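Local coordinates for protein ArsR family transcriptional regulator (Comamonas testosteroni, PDB 6UVU) that is an antimony-responsive transcriptional repressor that probably binds DNA through a winged helix-turn-helix domain of the ArsR type, with Sb(III) probably relieving the repression, at residues G55-V59 / I95-I99; R83-R87 / R98-V104. All blocks are in the same frame, centred on the assembly; numbering follows the deposited sequence.

Contact 1. Residues G55-V59 / I95-I99; sequences GGLCV and IHYRI
The imidazole of His96 has Leu57 N over one face, 3.4 Å above the ring plane and offset toward the rim. With CG anti to the backbone N (chi1 -171°), the ring swings out from strand 94-99 toward the loop, bringing CE1 within 3.4 Å of Gly56 CA. Gly56 has no side chain here, and a CB on this backbone would run into His96 CE1. Next to this contact, Leu57 and Tyr97 form a single antiparallel bridge of the hydrogen-bonded type. Tyr97 N donates to Leu57 O at 2.9 Å, fairly straight at 164°, while the return bond from Leu57 N to Tyr97 O is longer and more bent. Flanking CA-H...O contacts, Gly56 CA to Tyr97 O and Cys58 CA to Ile95 O, extend the backbone match. At the far end a water accepts from Val59 N and donates to Ile95 O, bridging a gap of 4.2 Å between those two atoms. Alongside, Val59 CG2 rests 3.8 Å from CE2 of the Tyr97 ring, and both side chains also touch Leu77 of helix 70-82. The Cys58 side chain caps the start of helix 59-65. Backbone polarity thus does most of the joining: a single bridge ties the loop between helices 42-54 and 59-65 to strand 94-99, in the place where winged helix folds often have a short third strand.

Contact 2. Residues R83-R87 / R98-V104; sequences RRILR and RIVDPCV
At the base of the wing, the beta hairpin of strands 86-91 and 94-99, the two strands part toward the helices on either end. Arg87 and Arg98 make an antiparallel hydrogen-bonded pair: Arg87 N donates to Arg98 O at 2.7 Å, and Arg98 N returns a bond to Arg87 O. Their side chains run side by side on one face of the sheet, Arg87 NH1 meeting the edge of the Arg98 guanidinium 3.9 Å from NE; these like charges would probably repel mildly. One residue on, Leu86 and Ile99 form a non-hydrogen-bonded pair, and Leu86 CD2 lies 3.6 Å from Ile99 CG1. Ile85 O then takes two donors from the same face of its carbonyl plane, Val100 N at 2.9 Å and Asp101 N at 3.3 Å, which ties the turn to the strand end. The Ile85 side chain reaches toward the first turn of helix 102-121: with CG1 anti to the carbonyl carbon (chi1 -54°), its CD1 packs 3.8 Å from Val104 CG2, and the two side chains cross at about a right angle. Shortening Ile85 to an alanine takes away the methyl groups packed on Val104 and is likely to open a gap beside that first turn. Asp101 is the N-cap of helix 102-121, its OD1 accepting from Val104 N at 3.0 Å, from above the carboxylate plane. Arg84 ends helix 70-82 in a Schellman motif, and Leu86 and Ile99 both touch Leu51 of helix 42-54, so the hairpin base sits among three helices.

In the fold
Contacts 1 and 2 lie about 11 Å apart, centre to centre, and share Arg98 and Ile99 on strand 94-99. Along the chain the order is loop 55-59, then 83-87, then the common strand, which runs on into helix 102-121. Strand 94-99 therefore lies between two partners, the loop before helix 59-65 on one edge and strand 86-91 on the other. Tyr97 CD1 of contact 1 also packs 4.1 Å from Leu86 CD1 of contact 2. Together they join the wing hairpin to the helices around it, and both touch Ala11 of the second subunit, placing the wing base close to the dimer partner.

Contact 1. Residues G55-V59 / I95-I99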
ATOM      1  N   GLY B  55     -15.120  -8.989 -11.068  1.00 38.41           N
ATOM      2  CA  GLY B  55     -15.835  -7.806 -11.500  1.00 38.60           C
ATOM      3  C   GLY B  55     -17.088  -7.518 -10.713  1.00 38.26           C
ATOM      4  O   GLY B  55     -17.928  -6.737 -11.166  1.00 41.07           O
ATOM      5  N   GLY B  56     -17.244  -8.140  -9.545  1.00 37.88           N
ATOM      6  CA  GLY B  56     -18.397  -7.894  -8.701  1.00 37.63           C
ATOM      7  C   GLY B  56     -19.174  -9.129  -8.284  1.00 37.88           C
ATOM      8  O   GLY B  56     -19.426 -10.019  -9.103  1.00 44.15           O
ATOM      9  N   LEU B  57     -19.592  -9.179  -7.020  1.00 35.58           N
ATOM     10  CA  LEU B  57     -20.248 -10.351  -6.460  1.00 34.61           C
ATOM     11  C   LEU B  57     -21.270  -9.924  -5.410  1.00 32.04           C
ATOM     12  O   LEU B  57     -21.235  -8.802  -4.893  1.00 27.95           O
ATOM     13  CB  LEU B  57     -19.224 -11.304  -5.832  1.00 38.10           C
ATOM     14  CG  LEU B  57     -18.214 -11.932  -6.803  1.00 38.81           C
ATOM     15  CD1 LEU B  57     -17.046 -12.588  -6.064  1.00 38.82           C
ATOM     16  CD2 LEU B  57     -18.909 -12.914  -7.761  1.00 39.90           C
ATOM     17  N   CYS B  58     -22.174 -10.848  -5.092  1.00 30.10           N
ATOM     18  CA  CYS B  58     -23.021 -10.754  -3.918  1.00 30.99           C
ATOM     19  C   CYS B  58     -22.287 -11.318  -2.715  1.00 30.76           C
ATOM     20  O   CYS B  58     -21.242 -11.963  -2.832  1.00 31.37           O
ATOM     21  CB  CYS B  58     -24.351 -11.503  -4.116  1.00 35.23           C
ATOM     22  SG  CYS B  58     -24.250 -13.335  -4.116  1.00 36.71           S
ATOM     23  N   VAL B  59     -22.872 -11.085  -1.540  1.00 29.83           N
ATOM     24  CA  VAL B  59     -22.228 -11.460  -0.286  1.00 30.60           C
ATOM     25  C   VAL B  59     -22.035 -12.974  -0.202  1.00 30.93           C
ATOM     26  O   VAL B  59     -21.021 -13.456   0.325  1.00 29.29           O
ATOM     27  CB  VAL B  59     -23.045 -10.903   0.897  1.00 31.10           C
ATOM     28  CG1 VAL B  59     -22.502 -11.392   2.216  1.00 31.55           C
ATOM     29  CG2 VAL B  59     -23.026  -9.391   0.865  1.00 31.12           C
ATOM     30  N   ILE B  95     -27.793  -7.716  -3.408  1.00 29.85           N
ATOM     31  CA  ILE B  95     -26.861  -6.596  -3.425  1.00 26.74           C
ATOM     32  C   ILE B  95     -25.576  -7.070  -4.090  1.00 26.30           C
ATOM     33  O   ILE B  95     -24.962  -8.045  -3.643  1.00 28.65           O
ATOM     34  CB  ILE B  95     -26.583  -6.058  -2.015  1.00 28.19           C
ATOM     35  CG1 ILE B  95     -27.901  -5.831  -1.263  1.00 30.08           C
ATOM     36  CG2 ILE B  95     -25.780  -4.772  -2.102  1.00 29.83           C
ATOM     37  CD1 ILE B  95     -27.729  -5.211   0.133  1.00 32.17           C
ATOM     38  N   HIS B  96     -25.195  -6.398  -5.167  1.00 22.08           N
ATOM     39  CA  HIS B  96     -24.008  -6.699  -5.947  1.00 25.09           C
ATOM     40  C   HIS B  96     -22.990  -5.598  -5.678  1.00 24.36           C
ATOM     41  O   HIS B  96     -23.327  -4.408  -5.731  1.00 22.65           O
ATOM     42  CB  HIS B  96     -24.365  -6.781  -7.433  1.00 27.60           C
ATOM     43  CG  HIS B  96     -23.263  -7.297  -8.309  1.00 35.04           C
ATOM     44  ND1 HIS B  96     -22.397  -6.462  -8.992  1.00 34.93           N
ATOM     45  CD2 HIS B  96     -22.908  -8.561  -8.653  1.00 36.63           C
ATOM     46  CE1 HIS B  96     -21.547  -7.188  -9.698  1.00 36.98           C
ATOM     47  NE2 HIS B  96     -21.836  -8.466  -9.510  1.00 39.94           N
ATOM     48  N   TYR B  97     -21.766  -5.991  -5.344  1.00 22.59           N
ATOM     49  CA  TYR B  97     -20.719  -5.052  -4.938  1.00 23.64           C
ATOM     50  C   TYR B  97     -19.633  -4.987  -5.999  1.00 22.50           C
ATOM     51  O   TYR B  97     -19.186  -6.027  -6.487  1.00 24.78           O
ATOM     52  CB  TYR B  97     -20.099  -5.469  -3.607  1.00 22.65           C
ATOM     53  CG  TYR B  97     -20.984  -5.233  -2.413  1.00 21.78           C
ATOM     54  CD1 TYR B  97     -20.989  -4.007  -1.751  1.00 22.75           C
ATOM     55  CD2 TYR B  97     -21.801  -6.239  -1.933  1.00 22.59           C
ATOM     56  CE1 TYR B  97     -21.787  -3.802  -0.654  1.00 21.63           C
ATOM     57  CE2 TYR B  97     -22.596  -6.042  -0.835  1.00 22.92           C
ATOM     58  CZ  TYR B  97     -22.590  -4.831  -0.204  1.00 23.32           C
ATOM     59  OH  TYR B  97     -23.411  -4.679   0.886  1.00 25.06           O
ATOM     60  N   ARG B  98     -19.206  -3.772  -6.343  1.00 25.02           N
ATOM     61  CA  ARG B  98     -18.141  -3.536  -7.316  1.00 27.10           C
ATOM     62  C   ARG B  98     -17.187  -2.468  -6.781  1.00 26.28           C
ATOM     63  O   ARG B  98     -17.622  -1.527  -6.111  1.00 21.87           O
ATOM     64  CB  ARG B  98     -18.712  -3.086  -8.663  1.00 34.13           C
ATOM     65  CG  ARG B  98     -17.797  -3.352  -9.837  1.00 43.35           C
ATOM     66  CD  ARG B  98     -18.323  -2.718 -11.116  1.00 51.15           C
ATOM     67  NE  ARG B  98     -19.678  -3.155 -11.445  1.00 60.05           N
ATOM     68  CZ  ARG B  98     -19.960  -4.237 -12.168  1.00 63.05           C
ATOM     69  NH1 ARG B  98     -18.972  -4.997 -12.630  1.00 60.16           N
ATOM     70  NH2 ARG B  98     -21.225  -4.566 -12.425  1.00 57.96           N
ATOM     71  N   ILE B  99     -15.900  -2.611  -7.098  1.00 24.40           N
ATOM     72  CA  ILE B  99     -14.875  -1.631  -6.742  1.00 26.60           C
ATOM     73  C   ILE B  99     -14.995  -0.437  -7.679  1.00 26.57           C
ATOM     74  O   ILE B  99     -14.884  -0.582  -8.902  1.00 28.44           O
ATOM     75  CB  ILE B  99     -13.461  -2.238  -6.838  1.00 27.76           C
ATOM     76  CG1 ILE B  99     -13.236  -3.374  -5.840  1.00 28.71           C
ATOM     77  CG2 ILE B  99     -12.402  -1.173  -6.643  1.00 29.47           C
ATOM     78  CD1 ILE B  99     -11.947  -4.142  -6.107  1.00 27.17           C
TER
HETATM   79  O   HOH W   1     -25.094  -9.344  -1.567  1.00 28.28           O

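Contact 2. Residues R83-R87 / R98-V104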
ATOM      1  N   ARG B  83     -17.154   3.996   2.853  1.00 27.92           N
ATOM      2  CA  ARG B  83     -15.945   4.762   2.565  1.00 26.12           C
ATOM      3  C   ARG B  83     -15.796   5.072   1.087  1.00 24.06           C
ATOM      4  O   ARG B  83     -14.762   5.612   0.689  1.00 20.48           O
ATOM      5  CB  ARG B  83     -14.699   4.018   3.061  1.00 28.70           C
ATOM      6  CG  ARG B  83     -14.801   3.395   4.464  1.00 31.42           C
ATOM      7  CD  ARG B  83     -14.533   4.376   5.625  1.00 31.81           C
ATOM      8  NE  ARG B  83     -15.622   5.337   5.829  1.00 32.57           N
ATOM      9  CZ  ARG B  83     -16.714   5.116   6.564  1.00 34.10           C
ATOM     10  NH1 ARG B  83     -16.898   3.955   7.184  1.00 29.71           N
ATOM     11  NH2 ARG B  83     -17.634   6.069   6.673  1.00 35.61           N
ATOM     12  N   ARG B  84     -16.782   4.706   0.267  1.00 24.23           N
ATOM     13  CA  ARG B  84     -16.798   4.990  -1.171  1.00 23.76           C
ATOM     14  C   ARG B  84     -15.758   4.185  -1.941  1.00 22.93           C
ATOM     15  O   ARG B  84     -15.304   4.605  -3.005  1.00 22.56           O
ATOM     16  CB  ARG B  84     -16.635   6.486  -1.454  1.00 25.98           C
ATOM     17  CG  ARG B  84     -17.838   7.301  -0.988  1.00 30.47           C
ATOM     18  CD  ARG B  84     -17.523   8.765  -0.865  1.00 32.13           C
ATOM     19  NE  ARG B  84     -16.265   8.992  -0.148  1.00 36.64           N
ATOM     20  CZ  ARG B  84     -16.136   9.033   1.178  1.00 40.25           C
ATOM     21  NH1 ARG B  84     -17.191   8.856   1.977  1.00 38.95           N
ATOM     22  NH2 ARG B  84     -14.938   9.247   1.706  1.00 41.11           N
ATOM     23  N   ILE B  85     -15.374   3.023  -1.431  1.00 20.48           N
ATOM     24  CA  ILE B  85     -14.438   2.187  -2.179  1.00 22.14           C
ATOM     25  C   ILE B  85     -15.209   1.298  -3.153  1.00 21.28           C
ATOM     26  O   ILE B  85     -14.704   0.971  -4.235  1.00 19.53           O
ATOM     27  CB  ILE B  85     -13.571   1.337  -1.229  1.00 21.86           C
ATOM     28  CG1 ILE B  85     -12.863   2.215  -0.165  1.00 24.72           C
ATOM     29  CG2 ILE B  85     -12.558   0.482  -2.012  1.00 22.84           C
ATOM     30  CD1 ILE B  85     -11.799   3.120  -0.704  1.00 23.95           C
ATOM     31  N   LEU B  86     -16.423   0.916  -2.771  1.00 20.36           N
ATOM     32  CA  LEU B  86     -17.292   0.046  -3.537  1.00 21.80           C
ATOM     33  C   LEU B  86     -18.569   0.785  -3.920  1.00 24.11           C
ATOM     34  O   LEU B  86     -18.899   1.839  -3.373  1.00 22.11           O
ATOM     35  CB  LEU B  86     -17.651  -1.209  -2.737  1.00 19.50           C
ATOM     36  CG  LEU B  86     -16.482  -2.009  -2.171  1.00 19.62           C
ATOM     37  CD1 LEU B  86     -16.962  -3.230  -1.446  1.00 19.19           C
ATOM     38  CD2 LEU B  86     -15.525  -2.384  -3.265  1.00 19.20           C
ATOM     39  N   ARG B  87     -19.263   0.227  -4.903  1.00 24.78           N
ATOM     40  CA  ARG B  87     -20.641   0.576  -5.223  1.00 27.17           C
ATOM     41  C   ARG B  87     -21.503  -0.633  -4.890  1.00 26.09           C
ATOM     42  O   ARG B  87     -21.186  -1.754  -5.312  1.00 25.66           O
ATOM     43  CB  ARG B  87     -20.772   0.960  -6.698  1.00 30.76           C
ATOM     44  CG  ARG B  87     -22.176   1.299  -7.191  1.00 37.20           C
ATOM     45  CD  ARG B  87     -22.103   1.885  -8.601  1.00 43.37           C
ATOM     46  NE  ARG B  87     -23.183   1.412  -9.468  1.00 51.54           N
ATOM     47  CZ  ARG B  87     -23.187   0.234 -10.091  1.00 55.81           C
ATOM     48  NH1 ARG B  87     -22.172  -0.611  -9.935  1.00 58.96           N
ATOM     49  NH2 ARG B  87     -24.213  -0.106 -10.866  1.00 59.43           N
ATOM     50  N   ARG B  98     -19.206  -3.772  -6.343  1.00 25.02           N
ATOM     51  CA  ARG B  98     -18.141  -3.536  -7.316  1.00 27.10           C
ATOM     52  C   ARG B  98     -17.187  -2.468  -6.781  1.00 26.28           C
ATOM     53  O   ARG B  98     -17.622  -1.527  -6.111  1.00 21.87           O
ATOM     54  CB  ARG B  98     -18.712  -3.086  -8.663  1.00 34.13           C
ATOM     55  CG  ARG B  98     -17.797  -3.352  -9.837  1.00 43.35           C
ATOM     56  CD  ARG B  98     -18.323  -2.718 -11.116  1.00 51.15           C
ATOM     57  NE  ARG B  98     -19.678  -3.155 -11.445  1.00 60.05           N
ATOM     58  CZ  ARG B  98     -19.960  -4.237 -12.168  1.00 63.05           C
ATOM     59  NH1 ARG B  98     -18.972  -4.997 -12.630  1.00 60.16           N
ATOM     60  NH2 ARG B  98     -21.225  -4.566 -12.425  1.00 57.96           N
ATOM     61  N   ILE B  99     -15.900  -2.611  -7.098  1.00 24.40           N
ATOM     62  CA  ILE B  99     -14.875  -1.631  -6.742  1.00 26.60           C
ATOM     63  C   ILE B  99     -14.995  -0.437  -7.679  1.00 26.57           C
ATOM     64  O   ILE B  99     -14.884  -0.582  -8.902  1.00 28.44           O
ATOM     65  CB  ILE B  99     -13.461  -2.238  -6.838  1.00 27.76           C
ATOM     66  CG1 ILE B  99     -13.236  -3.374  -5.840  1.00 28.71           C
ATOM     67  CG2 ILE B  99     -12.402  -1.173  -6.643  1.00 29.47           C
ATOM     68  CD1 ILE B  99     -11.947  -4.142  -6.107  1.00 27.17           C
ATOM     69  N   VAL B 100     -15.179   0.753  -7.114  1.00 25.86           N
ATOM     70  CA  VAL B 100     -15.224   1.976  -7.907  1.00 28.31           C
ATOM     71  C   VAL B 100     -14.123   2.970  -7.537  1.00 27.61           C
ATOM     72  O   VAL B 100     -14.072   4.060  -8.112  1.00 28.39           O
ATOM     73  CB  VAL B 100     -16.614   2.645  -7.823  1.00 26.52           C
ATOM     74  CG1 VAL B 100     -17.674   1.733  -8.445  1.00 26.53           C
ATOM     75  CG2 VAL B 100     -16.961   2.965  -6.383  1.00 29.27           C
ATOM     76  N   ASP B 101     -13.218   2.620  -6.623  1.00 27.25           N
ATOM     77  CA  ASP B 101     -12.031   3.444  -6.391  1.00 27.72           C
ATOM     78  C   ASP B 101     -10.884   2.944  -7.268  1.00 28.39           C
ATOM     79  O   ASP B 101     -10.351   1.856  -7.019  1.00 27.54           O
ATOM     80  CB  ASP B 101     -11.642   3.398  -4.914  1.00 27.96           C
ATOM     81  CG  ASP B 101     -10.627   4.465  -4.534  1.00 27.94           C
ATOM     82  OD1 ASP B 101      -9.633   4.659  -5.255  1.00 25.90           O
ATOM     83  OD2 ASP B 101     -10.824   5.112  -3.492  1.00 34.70           O
ATOM     84  N   PRO B 102     -10.463   3.691  -8.305  1.00 28.91           N
ATOM     85  CA  PRO B 102      -9.343   3.206  -9.130  1.00 29.20           C
ATOM     86  C   PRO B 102      -7.994   3.281  -8.420  1.00 27.79           C
ATOM     87  O   PRO B 102      -7.096   2.492  -8.732  1.00 30.73           O
ATOM     88  CB  PRO B 102      -9.383   4.129 -10.356  1.00 28.45           C
ATOM     89  CG  PRO B 102      -9.903   5.416  -9.799  1.00 28.96           C
ATOM     90  CD  PRO B 102     -10.905   5.034  -8.715  1.00 29.64           C
ATOM     91  N   CYS B 103      -7.811   4.212  -7.484  1.00 25.28           N
ATOM     92  CA  CYS B 103      -6.576   4.233  -6.712  1.00 24.71           C
ATOM     93  C   CYS B 103      -6.407   2.956  -5.907  1.00 21.92           C
ATOM     94  O   CYS B 103      -5.312   2.384  -5.865  1.00 20.21           O
ATOM     95  CB  CYS B 103      -6.555   5.450  -5.789  1.00 27.85           C
ATOM     96  SG  CYS B 103      -6.587   6.991  -6.692  1.00 30.25           S
ATOM     97  N   VAL B 104      -7.469   2.514  -5.235  1.00 21.84           N
ATOM     98  CA  VAL B 104      -7.437   1.232  -4.541  1.00 22.68           C
ATOM     99  C   VAL B 104      -7.080   0.126  -5.518  1.00 23.51           C
ATOM    100  O   VAL B 104      -6.293  -0.773  -5.198  1.00 22.10           O
ATOM    101  CB  VAL B 104      -8.787   0.972  -3.841  1.00 23.88           C
ATOM    102  CG1 VAL B 104      -9.074  -0.538  -3.681  1.00 25.59           C
ATOM    103  CG2 VAL B 104      -8.815   1.641  -2.494  1.00 25.61           C
TER